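Local coordinates for VP4 CORE protein (Bluetongue virus, PDB 2JHP) that caps the viral messenger RNA as a multifunctional enzyme of the virus core, with two separate methyltransferase sites that each bind S-adenosyl-L-homocysteine, at residues D408-T413 with M497-S502; R112-F117 with P493-N498; E192-G197 with G298-A303. All coordinates share one frame; numbering follows the deposited sequence.

Contact 1. Residues D408-T413 with M497-S502; sequences DLFYLT and MNFAVS. With SAH (S-adenosyl-L-homocysteine), chain B; GUN (guanine), chain E.
F410, which lines the guanine pocket of a Rossmann-like methyltransferase domain, meets F499 there; the seven strands of the domain run in the 3-2-1-4-5-7-6 order of class I S-adenosylmethionine-dependent enzymes. Residues 408-413 leave the end of strand 406-408, strand 4 of that order, while F499 opens strand 499-503, strand 7. Between the two segments the contact is essentially one aromatic pair, an edge-to-face (T-shaped) arrangement with ring centres 5.3 Å apart and planes at 84°. The CD2-CE2 edge of F410 is presented to the face of F499 near its rim, F410 CD2 lying 3.7 Å from F499 CE2. F499 is turned edge-to-face with W437 and W495 as well, placing its ring in a buried aromatic cluster.

The F410 ring touches two ligands. One face carries guanine, with N1 of the base 3.9 Å from F410 CE2, and the edge remote from F499 meets the cofactor product, CD1 of F410 lying 3.6 Å from the carboxylate atom O of S-adenosyl-L-homocysteine. Its neighbours serve the same product: the carbonyl O of L409 accepts a hydrogen bond from the amino N of the ligand, and Y411 covers part of the adenine, with CD1 3.4 Å from the ligand's C5. A chi1 of 86° sets Y411 CG between its own backbone N and carbonyl carbon and swings the phenol back over the loop; there OH donates to D408 OD1 at 2.7 Å, a carboxylate also held by R406 and S431. The resulting geometry is consistent with methylation of the cap at guanine N7, which points roughly toward the sulfur SD of S-adenosyl-L-homocysteine, 5.9 Å away.

Contact 2. Residues R112-F117 with P493-N498; sequences RMRKGF and PAWAMN. With GUN (guanine), chain E.
W495 gives up the most surface here, and R114 and F117, one turn apart on the helix 114-128, meet its indole in different ways. The arginine lies along one indole face. Extended from CG to NE, its side chain puts CG over the five-membered ring, 3.6 Å from that ring's centroid in a CH-pi contact, and carries the guanidinium across the six-membered ring. The two planes are within 4° of each other, and R114 CZ comes to 3.5 Å from W495 CZ3, so flat stacking and a cation-pi interaction coincide.

F117 reaches the same indole obliquely, its CD2 lying 3.8 Å from W495 CD1. Its CG is anti to the backbone N (chi1 169°), which sends the ring across to the short helix 493-496, where A496 covers one face. A496 CB is 3.4 Å from F117 CE1, and A496 CA adds a CH-pi contact nearer the ring centre.

Guanine enters where these groups converge. Its amino N2 makes a weak hydrogen bond to the carbonyl O of R114, 2.9 Å long and bent to 123°, and sits at the edges of both aromatic rings. W495 NE1, another donor, lies 2.8 Å from N2, so the fine placement of the base is uncertain; the guanidinium charge of R114 rests over the indole face, whose pi electrons would probably stabilise it.

Contact 3. Residues E192-G197 with G298-A303; sequences EVHYIG and GAFSSA. With SAH (S-adenosyl-L-homocysteine), chain C.
The extended backbone of E192-I196 and the loop G298-S301 leading into strand 302-308 are not direct neighbours: the nearest CA atoms, those of H194 and A303, are 9.6 Å apart, and the parallel strand 260-264 runs between the two strands. Side chains bridge the gap. H194 leaves the strand on the side of F300, and F300 reaches back from just ahead of its strand, so that H194 CD2 and F300 CZ come within 3.8 Å. The rings meet obliquely, centroids 5.6 Å apart and planes at 79°, in a small buried contact. F300 is also edge-to-face with F262 of the intervening strand, and H194 stacks on H221 of the strand at its other flank.

The imidazole is held through both nitrogens. NE2 donates to E192 OE1, two residues back on the same strand, at 2.6 Å and 153°, entering on the anti side of the carboxylate, while ND1 is hydrogen-bonded to Y223 OH. These two bonds fix the rotation of the ring, and the nearby carboxylate would probably stabilise the proton on NE2.

Farther along the strand the residues turn to the cofactor product. Y195, with CG anti to its own N (chi1 -169°), extends OH to the amino N of S-adenosyl-L-homocysteine in a weak 3.1 Å hydrogen bond. That amino N also donates to the carbonyl O of G197 at 2.8 Å, and I196 CG2 packs against C2 of the adenine at 3.5 Å. A first strand that ends in a glycine-containing turn against the bound S-adenosyl-L-homocysteine is the classic cofactor site of a Rossmann-like class I methyltransferase, here in the domain probably responsible for 2'-O methylation.

How the contacts relate
Contacts 1 and 2 form one site: their centres are 12 Å apart, both reach the same guanine, and F117 packs on F410 and F499. Both use residues around 497-498, where helix 493-496 gives way to strand 499-503. Contact 3 lies about 39 Å from contact 1 and 41 Å from contact 2, centre to centre, in a second seven-stranded sheet with its own S-adenosyl-L-homocysteine. In sequence it falls between the two segments of contact 2 and wholly before contact 1. The 2'-O-methyltransferase-like fold thus appears inserted within the probable guanine-N7 one, consistent with a single chain carrying two methylation sites in like-ordered sheets, as suits stepwise cap synthesis.

Contact 1. Residues D408-T413 with M497-S502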
# COMPACT_ATOMS: atom_id res chain seq x y z
N ASP A 408 -8.71 3.33 2.90
CA ASP A 408 -8.47 4.25 1.77
C ASP A 408 -7.01 4.72 1.68
O ASP A 408 -6.69 5.90 1.84
CB ASP A 408 -9.47 5.41 1.86
CG ASP A 408 -10.90 4.96 1.61
OD1 ASP A 408 -11.31 4.93 0.42
OD2 ASP A 408 -11.61 4.62 2.59
N LEU A 409 -6.14 3.76 1.43
CA LEU A 409 -4.72 3.95 1.61
C LEU A 409 -4.02 4.39 0.31
O LEU A 409 -4.17 3.77 -0.73
CB LEU A 409 -4.09 2.68 2.19
CG LEU A 409 -4.55 2.22 3.58
CD1 LEU A 409 -4.16 0.81 3.88
CD2 LEU A 409 -4.00 3.15 4.64
N PHE A 410 -3.29 5.51 0.40
CA PHE A 410 -2.36 5.97 -0.61
C PHE A 410 -2.96 6.14 -1.99
O PHE A 410 -2.50 5.53 -2.95
CB PHE A 410 -1.11 5.05 -0.69
CG PHE A 410 -0.45 4.78 0.62
CD1 PHE A 410 -0.58 3.55 1.22
CD2 PHE A 410 0.31 5.76 1.24
CE1 PHE A 410 0.03 3.29 2.43
CE2 PHE A 410 0.94 5.51 2.46
CZ PHE A 410 0.79 4.27 3.06
N TYR A 411 -3.99 6.98 -2.10
CA TYR A 411 -4.60 7.23 -3.39
C TYR A 411 -5.32 8.57 -3.45
O TYR A 411 -5.29 9.26 -4.47
CB TYR A 411 -5.51 6.07 -3.82
CG TYR A 411 -6.95 6.11 -3.31
CD1 TYR A 411 -7.93 6.81 -4.01
CD2 TYR A 411 -7.32 5.41 -2.15
CE1 TYR A 411 -9.25 6.84 -3.56
CE2 TYR A 411 -8.65 5.43 -1.69
CZ TYR A 411 -9.61 6.14 -2.40
OH TYR A 411 -10.91 6.19 -1.95
N LEU A 412 -5.96 8.94 -2.35
CA LEU A 412 -6.76 10.18 -2.28
C LEU A 412 -6.15 11.38 -3.02
O LEU A 412 -6.79 11.97 -3.88
CB LEU A 412 -7.04 10.54 -0.83
CG LEU A 412 -8.37 10.13 -0.17
CD1 LEU A 412 -9.31 9.35 -1.07
CD2 LEU A 412 -8.14 9.40 1.12
N THR A 413 -4.90 11.70 -2.70
CA THR A 413 -4.24 12.91 -3.14
C THR A 413 -3.37 12.66 -4.36
O THR A 413 -2.47 13.46 -4.65
CB THR A 413 -3.37 13.47 -2.04
OG1 THR A 413 -2.66 12.41 -1.40
CG2 THR A 413 -4.23 14.21 -1.01
N MET A 497 5.92 11.33 7.83
CA MET A 497 5.49 12.70 8.06
C MET A 497 5.10 13.52 6.83
O MET A 497 4.64 14.65 6.97
CB MET A 497 6.52 13.44 8.91
CG MET A 497 6.38 13.14 10.38
SD MET A 497 7.68 13.80 11.41
CE MET A 497 6.98 15.39 11.80
N ASN A 498 5.27 12.97 5.63
CA ASN A 498 4.68 13.55 4.43
C ASN A 498 3.19 13.26 4.29
O ASN A 498 2.54 13.81 3.40
CB ASN A 498 5.36 13.00 3.18
CG ASN A 498 6.78 13.52 3.01
OD1 ASN A 498 7.06 14.70 3.21
ND2 ASN A 498 7.68 12.63 2.63
N PHE A 499 2.66 12.37 5.14
CA PHE A 499 1.26 11.96 5.05
C PHE A 499 0.44 12.41 6.26
O PHE A 499 0.93 12.47 7.40
CB PHE A 499 1.14 10.43 4.87
CG PHE A 499 1.73 9.88 3.57
CD1 PHE A 499 3.03 9.38 3.52
CD2 PHE A 499 0.96 9.80 2.40
CE1 PHE A 499 3.54 8.85 2.32
CE2 PHE A 499 1.48 9.28 1.23
CZ PHE A 499 2.77 8.81 1.19
N ALA A 500 -0.82 12.76 6.02
CA ALA A 500 -1.76 12.80 7.12
C ALA A 500 -2.49 11.48 7.10
O ALA A 500 -2.76 10.94 6.03
CB ALA A 500 -2.76 13.99 7.03
N VAL A 501 -2.78 10.97 8.30
CA VAL A 501 -3.51 9.73 8.46
C VAL A 501 -4.69 9.93 9.37
O VAL A 501 -4.57 10.52 10.46
CB VAL A 501 -2.64 8.60 9.03
CG1 VAL A 501 -3.44 7.32 9.07
CG2 VAL A 501 -1.38 8.40 8.21
N SER A 502 -5.83 9.41 8.93
CA SER A 502 -7.04 9.42 9.73
C SER A 502 -7.35 8.00 10.19
O SER A 502 -7.19 7.06 9.43
CB SER A 502 -8.19 9.98 8.89
OG SER A 502 -8.40 9.20 7.72
N SAH B . -3.88 1.62 -2.04
CA SAH B . -2.63 0.88 -2.39
CB SAH B . -1.91 1.37 -3.65
CG SAH B . -2.07 2.80 -4.11
SD SAH B . -1.40 3.01 -5.78
C SAH B . -1.66 0.77 -1.22
O SAH B . -2.08 0.53 -0.08
OXT SAH B . -0.45 0.89 -1.38
C5' SAH B . -2.73 4.19 -6.17
C4' SAH B . -3.83 3.58 -7.03
O4' SAH B . -5.08 4.17 -6.73
C3' SAH B . -3.58 3.79 -8.52
O3' SAH B . -3.91 2.57 -9.16
C2' SAH B . -4.58 4.86 -8.93
O2' SAH B . -5.06 4.69 -10.24
C1' SAH B . -5.71 4.62 -7.93
N9 SAH B . -6.56 5.81 -7.71
C8 SAH B . -6.16 7.13 -7.67
N7 SAH B . -7.25 7.91 -7.45
C5 SAH B . -8.34 7.11 -7.36
C6 SAH B . -9.70 7.37 -7.14
N6 SAH B . -10.12 8.62 -6.97
N1 SAH B . -10.60 6.33 -7.08
C2 SAH B . -10.17 5.03 -7.24
N3 SAH B . -8.82 4.76 -7.45
C4 SAH B . -7.92 5.79 -7.52
N9 GUN E . 3.57 0.79 -0.22
C8 GUN E . 3.07 0.73 -1.45
N7 GUN E . 2.96 1.97 -1.94
C5 GUN E . 3.40 2.82 -1.02
C6 GUN E . 3.52 4.21 -0.98
O6 GUN E . 3.18 4.90 -1.94
N1 GUN E . 4.04 4.82 0.17
C2 GUN E . 4.42 4.00 1.25
N2 GUN E . 4.91 4.54 2.35
N3 GUN E . 4.29 2.67 1.17
C4 GUN E . 3.79 2.07 0.08

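Contact 2. Residues R112-F117 with P493-N498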
# COMPACT_ATOMS: atom_id res chain seq x y z
N ARG A 112 13.74 2.02 0.10
CA ARG A 112 13.20 0.70 0.43
C ARG A 112 12.31 0.67 1.68
O ARG A 112 11.41 -0.15 1.78
CB ARG A 112 14.31 -0.34 0.55
CG ARG A 112 15.05 -0.63 -0.76
CD ARG A 112 14.28 -1.60 -1.67
NE ARG A 112 14.83 -1.67 -3.02
CZ ARG A 112 15.87 -2.42 -3.37
NH1 ARG A 112 16.49 -3.19 -2.48
NH2 ARG A 112 16.30 -2.41 -4.63
N MET A 113 12.56 1.58 2.62
CA MET A 113 11.81 1.63 3.89
C MET A 113 10.38 2.13 3.74
O MET A 113 9.57 1.97 4.67
CB MET A 113 12.50 2.54 4.90
CG MET A 113 13.79 2.03 5.45
SD MET A 113 14.40 3.16 6.71
CE MET A 113 16.12 2.93 6.41
N ARG A 114 10.07 2.76 2.62
CA ARG A 114 8.71 3.25 2.35
C ARG A 114 7.72 2.12 2.43
O ARG A 114 6.62 2.31 2.94
CB ARG A 114 8.60 3.91 0.98
CG ARG A 114 9.37 5.20 0.83
CD ARG A 114 9.26 5.69 -0.58
NE ARG A 114 10.13 6.84 -0.79
CZ ARG A 114 10.16 7.57 -1.90
NH1 ARG A 114 9.36 7.28 -2.92
NH2 ARG A 114 10.99 8.59 -1.98
N LYS A 115 8.11 0.94 1.95
CA LYS A 115 7.24 -0.21 1.93
C LYS A 115 6.83 -0.57 3.36
O LYS A 115 5.68 -0.90 3.61
CB LYS A 115 7.92 -1.40 1.26
CG LYS A 115 6.98 -2.29 0.46
CD LYS A 115 7.58 -3.67 0.20
CE LYS A 115 6.98 -4.69 1.14
NZ LYS A 115 7.73 -5.96 1.19
N GLY A 116 7.79 -0.49 4.27
CA GLY A 116 7.55 -0.80 5.68
C GLY A 116 6.48 0.09 6.27
O GLY A 116 5.61 -0.38 7.01
N PHE A 117 6.55 1.37 5.95
CA PHE A 117 5.57 2.32 6.44
C PHE A 117 4.16 1.97 5.93
O PHE A 117 3.24 1.77 6.73
CB PHE A 117 5.96 3.75 6.08
CG PHE A 117 4.89 4.74 6.31
CD1 PHE A 117 4.48 5.04 7.58
CD2 PHE A 117 4.30 5.37 5.26
CE1 PHE A 117 3.47 5.96 7.80
CE2 PHE A 117 3.29 6.30 5.45
CZ PHE A 117 2.88 6.60 6.74
N PRO A 493 10.70 7.94 9.64
CA PRO A 493 9.80 8.95 10.23
C PRO A 493 9.55 10.20 9.36
O PRO A 493 8.42 10.70 9.32
CB PRO A 493 10.48 9.27 11.56
CG PRO A 493 11.23 7.99 11.90
CD PRO A 493 11.79 7.59 10.57
N ALA A 494 10.58 10.68 8.67
CA ALA A 494 10.43 11.82 7.76
C ALA A 494 9.43 11.51 6.63
O ALA A 494 8.55 12.32 6.33
CB ALA A 494 11.77 12.21 7.18
N TRP A 495 9.56 10.33 6.04
CA TRP A 495 8.67 9.89 5.01
C TRP A 495 7.23 9.83 5.52
O TRP A 495 6.34 10.44 4.94
CB TRP A 495 9.11 8.53 4.46
CG TRP A 495 8.18 8.02 3.43
CD1 TRP A 495 7.28 7.00 3.57
CD2 TRP A 495 8.00 8.53 2.10
NE1 TRP A 495 6.57 6.84 2.40
CE2 TRP A 495 7.00 7.76 1.48
CE3 TRP A 495 8.62 9.55 1.36
CZ2 TRP A 495 6.58 7.98 0.16
CZ3 TRP A 495 8.21 9.77 0.05
CH2 TRP A 495 7.20 8.99 -0.54
N ALA A 496 7.03 9.09 6.61
CA ALA A 496 5.73 8.97 7.28
C ALA A 496 5.09 10.35 7.47
O ALA A 496 3.91 10.52 7.24
CB ALA A 496 5.89 8.25 8.61
N MET A 497 5.92 11.33 7.83
CA MET A 497 5.49 12.70 8.06
C MET A 497 5.10 13.52 6.83
O MET A 497 4.64 14.65 6.97
CB MET A 497 6.52 13.44 8.91
CG MET A 497 6.38 13.14 10.38
SD MET A 497 7.68 13.80 11.41
CE MET A 497 6.98 15.39 11.80
N ASN A 498 5.27 12.97 5.63
CA ASN A 498 4.68 13.55 4.43
C ASN A 498 3.19 13.26 4.29
O ASN A 498 2.54 13.81 3.40
CB ASN A 498 5.36 13.00 3.18
CG ASN A 498 6.78 13.52 3.01
OD1 ASN A 498 7.06 14.70 3.21
ND2 ASN A 498 7.68 12.63 2.63
N9 GUN E . 3.57 0.79 -0.22
C8 GUN E . 3.07 0.73 -1.45
N7 GUN E . 2.96 1.97 -1.94
C5 GUN E . 3.40 2.82 -1.02
C6 GUN E . 3.52 4.21 -0.98
O6 GUN E . 3.18 4.90 -1.94
N1 GUN E . 4.04 4.82 0.17
C2 GUN E . 4.42 4.00 1.25
N2 GUN E . 4.91 4.54 2.35
N3 GUN E . 4.29 2.67 1.17
C4 GUN E . 3.79 2.07 0.08

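Contact 3. Residues E192-G197 with G298-A303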
# COMPACT_ATOMS: atom_id res chain seq x y z
N GLU A 192 -10.76 -23.91 -6.61
CA GLU A 192 -10.62 -25.15 -7.34
C GLU A 192 -10.32 -24.86 -8.80
O GLU A 192 -11.04 -24.11 -9.46
CB GLU A 192 -11.90 -25.98 -7.21
CG GLU A 192 -11.90 -27.35 -7.85
CD GLU A 192 -13.26 -28.03 -7.75
OE1 GLU A 192 -13.85 -28.36 -8.80
OE2 GLU A 192 -13.76 -28.20 -6.61
N VAL A 193 -9.23 -25.44 -9.29
CA VAL A 193 -8.81 -25.28 -10.68
C VAL A 193 -8.79 -26.61 -11.41
O VAL A 193 -8.15 -27.56 -10.98
CB VAL A 193 -7.40 -24.64 -10.79
CG1 VAL A 193 -6.90 -24.68 -12.25
CG2 VAL A 193 -7.41 -23.22 -10.25
N HIS A 194 -9.48 -26.63 -12.54
CA HIS A 194 -9.40 -27.73 -13.48
C HIS A 194 -8.45 -27.33 -14.62
O HIS A 194 -8.74 -26.41 -15.39
CB HIS A 194 -10.79 -28.08 -13.99
CG HIS A 194 -11.71 -28.60 -12.93
ND1 HIS A 194 -12.04 -29.94 -12.83
CD2 HIS A 194 -12.34 -27.98 -11.91
CE1 HIS A 194 -12.84 -30.11 -11.79
NE2 HIS A 194 -13.05 -28.93 -11.22
N TYR A 195 -7.31 -28.01 -14.69
CA TYR A 195 -6.22 -27.65 -15.60
C TYR A 195 -6.05 -28.74 -16.65
O TYR A 195 -5.42 -29.77 -16.39
CB TYR A 195 -4.93 -27.45 -14.80
CG TYR A 195 -3.74 -26.83 -15.52
CD1 TYR A 195 -3.74 -26.61 -16.89
CD2 TYR A 195 -2.59 -26.49 -14.81
CE1 TYR A 195 -2.64 -26.04 -17.54
CE2 TYR A 195 -1.48 -25.94 -15.44
CZ TYR A 195 -1.51 -25.71 -16.80
OH TYR A 195 -0.42 -25.15 -17.43
N ILE A 196 -6.63 -28.50 -17.82
CA ILE A 196 -6.61 -29.43 -18.94
C ILE A 196 -5.40 -29.13 -19.80
O ILE A 196 -5.19 -27.98 -20.21
CB ILE A 196 -7.88 -29.31 -19.86
CG1 ILE A 196 -9.12 -28.76 -19.12
CG2 ILE A 196 -8.12 -30.61 -20.62
CD1 ILE A 196 -9.83 -29.72 -18.21
N GLY A 197 -4.62 -30.17 -20.11
CA GLY A 197 -3.40 -30.01 -20.89
C GLY A 197 -2.27 -29.55 -19.99
O GLY A 197 -1.45 -28.71 -20.39
N GLY A 298 -21.71 -21.21 -15.29
CA GLY A 298 -22.64 -21.57 -14.22
C GLY A 298 -21.91 -22.35 -13.15
O GLY A 298 -22.19 -22.20 -11.97
N ALA A 299 -20.96 -23.19 -13.58
CA ALA A 299 -20.08 -23.93 -12.67
C ALA A 299 -18.72 -23.25 -12.49
O ALA A 299 -18.00 -23.51 -11.52
CB ALA A 299 -19.89 -25.36 -13.17
N PHE A 300 -18.36 -22.38 -13.43
CA PHE A 300 -17.06 -21.72 -13.42
C PHE A 300 -17.16 -20.21 -13.40
O PHE A 300 -17.88 -19.62 -14.19
CB PHE A 300 -16.25 -22.12 -14.65
CG PHE A 300 -15.62 -23.47 -14.55
CD1 PHE A 300 -16.26 -24.58 -15.06
CD2 PHE A 300 -14.37 -23.62 -13.95
CE1 PHE A 300 -15.67 -25.82 -14.97
CE2 PHE A 300 -13.76 -24.86 -13.84
CZ PHE A 300 -14.41 -25.96 -14.35
N SER A 301 -16.41 -19.59 -12.49
CA SER A 301 -16.32 -18.12 -12.45
C SER A 301 -15.60 -17.53 -13.68
O SER A 301 -15.90 -16.42 -14.13
CB SER A 301 -15.55 -17.69 -11.22
OG SER A 301 -14.18 -18.02 -11.39
N SER A 302 -14.62 -18.27 -14.21
CA SER A 302 -13.73 -17.75 -15.24
C SER A 302 -12.98 -18.86 -15.95
O SER A 302 -12.83 -19.96 -15.42
CB SER A 302 -12.73 -16.76 -14.63
OG SER A 302 -12.23 -17.23 -13.38
N ALA A 303 -12.52 -18.56 -17.16
CA ALA A 303 -11.73 -19.51 -17.93
C ALA A 303 -10.57 -18.80 -18.60
O ALA A 303 -10.69 -17.64 -19.00
CB ALA A 303 -12.60 -20.20 -18.97
N SAH C . 0.64 -26.98 -19.72
CA SAH C . 1.89 -27.67 -20.19
CB SAH C . 2.18 -27.40 -21.67
CG SAH C . 1.10 -27.92 -22.61
SD SAH C . 1.69 -29.32 -23.59
C SAH C . 3.08 -27.26 -19.33
O SAH C . 3.09 -26.19 -18.72
OXT SAH C . 4.05 -28.01 -19.21
C5' SAH C . 0.06 -29.72 -24.25
C4' SAH C . -0.42 -31.02 -23.62
O4' SAH C . -1.78 -31.22 -23.89
C3' SAH C . 0.30 -32.25 -24.15
O3' SAH C . 1.18 -32.69 -23.14
C2' SAH C . -0.80 -33.27 -24.42
O2' SAH C . -0.56 -34.47 -23.74
C1' SAH C . -2.02 -32.61 -23.82
N9 SAH C . -3.31 -32.89 -24.47
C8 SAH C . -3.59 -33.03 -25.81
N7 SAH C . -4.92 -33.24 -25.94
C5 SAH C . -5.49 -33.24 -24.72
C6 SAH C . -6.80 -33.40 -24.28
N6 SAH C . -7.78 -33.62 -25.15
N1 SAH C . -7.08 -33.35 -22.92
C2 SAH C . -6.07 -33.12 -22.01
N3 SAH C . -4.77 -32.95 -22.46
C4 SAH C . -4.49 -33.01 -23.78